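Local coordinates for 3-oxoacyl-[acyl-carrier-protein] synthase (Arabidopsis thaliana, PDB 2IX4), which catalyses the condensation steps of mitochondrial fatty acid synthesis, adding two carbons from malonyl-ACP to a growing acyl chain, at residues Ser352-Gly355 with Ala356-His359. Numbering follows the deposited sequence.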
ATOM      1  N   SER A 352     -25.991  -1.106  -4.196  1.00 20.19           N
ATOM      2  CA  SER A 352     -24.688  -1.743  -4.327  1.00 19.90           C
ATOM      3  C   SER A 352     -24.608  -2.438  -5.679  1.00 19.66           C
ATOM      4  O   SER A 352     -25.521  -3.173  -6.060  1.00 19.51           O
ATOM      5  CB  SER A 352     -24.445  -2.752  -3.213  1.00 19.91           C
ATOM      6  OG  SER A 352     -23.259  -3.486  -3.477  1.00 20.77           O
ATOM      7  N   THR A 353     -23.513  -2.201  -6.395  1.00 19.44           N
ATOM      8  CA  THR A 353     -23.325  -2.762  -7.731  1.00 19.31           C
ATOM      9  C   THR A 353     -22.564  -4.095  -7.704  1.00 19.64           C
ATOM     10  O   THR A 353     -22.256  -4.668  -8.755  1.00 19.57           O
ATOM     11  CB  THR A 353     -22.624  -1.754  -8.672  1.00 19.28           C
ATOM     12  OG1 THR A 353     -21.545  -1.119  -7.981  1.00 18.86           O
ATOM     13  CG2 THR A 353     -23.598  -0.694  -9.132  1.00 19.26           C
ATOM     14  N   LYS A 354     -22.293  -4.593  -6.499  1.00 19.82           N
ATOM     15  CA  LYS A 354     -21.543  -5.839  -6.316  1.00 20.36           C
ATOM     16  C   LYS A 354     -22.333  -7.102  -6.678  1.00 20.60           C
ATOM     17  O   LYS A 354     -21.748  -8.172  -6.858  1.00 20.80           O
ATOM     18  CB  LYS A 354     -20.981  -5.932  -4.892  1.00 20.27           C
ATOM     19  CG  LYS A 354     -19.793  -5.001  -4.651  1.00 20.90           C
ATOM     20  CD  LYS A 354     -19.060  -5.353  -3.365  1.00 21.27           C
ATOM     21  CE  LYS A 354     -17.794  -4.529  -3.176  1.00 21.98           C
ATOM     22  NZ  LYS A 354     -18.081  -3.084  -2.939  1.00 23.27           N
ATOM     23  N   GLY A 355     -23.653  -6.984  -6.784  1.00 20.93           N
ATOM     24  CA  GLY A 355     -24.471  -8.067  -7.331  1.00 21.24           C
ATOM     25  C   GLY A 355     -24.087  -8.378  -8.772  1.00 21.39           C
ATOM     26  O   GLY A 355     -24.180  -9.525  -9.210  1.00 21.57           O
ATOM     27  N   ALA A 356     -23.636  -7.349  -9.491  1.00 21.36           N
ATOM     28  CA  ALA A 356     -23.278  -7.447 -10.910  1.00 21.43           C
ATOM     29  C   ALA A 356     -21.790  -7.728 -11.158  1.00 21.57           C
ATOM     30  O   ALA A 356     -21.440  -8.571 -11.988  1.00 21.56           O
ATOM     31  CB  ALA A 356     -23.692  -6.173 -11.635  1.00 21.22           C
ATOM     32  N   THR A 357     -20.925  -7.009 -10.447  1.00 21.76           N
ATOM     33  CA  THR A 357     -19.479  -7.101 -10.651  1.00 21.73           C
ATOM     34  C   THR A 357     -18.811  -8.125  -9.740  1.00 21.83           C
ATOM     35  O   THR A 357     -17.702  -8.573 -10.019  1.00 21.83           O
ATOM     36  CB  THR A 357     -18.783  -5.748 -10.393  1.00 21.74           C
ATOM     37  OG1 THR A 357     -19.028  -5.334  -9.041  1.00 21.75           O
ATOM     38  CG2 THR A 357     -19.273  -4.680 -11.361  1.00 21.67           C
ATOM     39  N   GLY A 358     -19.483  -8.485  -8.649  1.00 21.92           N
ATOM     40  CA  GLY A 358     -18.831  -9.211  -7.566  1.00 21.86           C
ATOM     41  C   GLY A 358     -17.970  -8.250  -6.758  1.00 22.10           C
ATOM     42  O   GLY A 358     -17.969  -7.035  -7.007  1.00 21.96           O
ATOM     43  N   HIS A 359     -17.233  -8.787  -5.791  1.00 22.13           N
ATOM     44  CA  HIS A 359     -16.320  -7.982  -4.988  1.00 22.40           C
ATOM     45  C   HIS A 359     -14.946  -7.910  -5.656  1.00 22.61           C
ATOM     46  O   HIS A 359     -14.175  -8.876  -5.618  1.00 22.71           O
ATOM     47  CB  HIS A 359     -16.199  -8.561  -3.574  1.00 22.28           C
ATOM     48  CG  HIS A 359     -15.616  -7.610  -2.575  1.00 22.20           C
ATOM     49  ND1 HIS A 359     -14.876  -6.504  -2.938  1.00 22.19           N
ATOM     50  CD2 HIS A 359     -15.638  -7.618  -1.222  1.00 21.94           C
ATOM     51  CE1 HIS A 359     -14.490  -5.859  -1.853  1.00 22.38           C
ATOM     52  NE2 HIS A 359     -14.938  -6.515  -0.798  1.00 21.86           N
TER
HETATM   53  O   HOH W   1     -19.514  -2.939  -7.818  1.00 14.41           O
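Lys354 lays its CE over one face of the His359 imidazole, 3.8 Å from the ring centroid and 21° off the ring normal, which qualifies as a CH-pi contact. Its chain runs extended to CE and bends only at chi4 (67°), which turns NZ to a salt bridge with Glu368 and a hydrogen bond to His320 O. The short helix 354-357 and the Gly358 turn after it bring the two residues together. Thr353 O accepts from both Thr357 N, at 3.2 Å, and Ala356 N. Gly358 N then bonds to Lys354 O at 2.9 Å, and Gly358, with phi 76°, ends the helix. Thr357 OG1 donates in plane to a lone pair of Gly358 O, 2.9 Å away, and accepts from a water that also bonds Thr353 OG1. A valine in place of Thr357 would probably leave Gly358 O and that water without this partner, making the turn into His359 less firmly set. His359, a predicted active-site residue, also touches Cys179 and meets His320, the other two predicted catalytic residues. Glu368 also belongs to the potassium site, so Lys354 links the His359 ring and the His320 backbone carbonyl to a residue of the metal site.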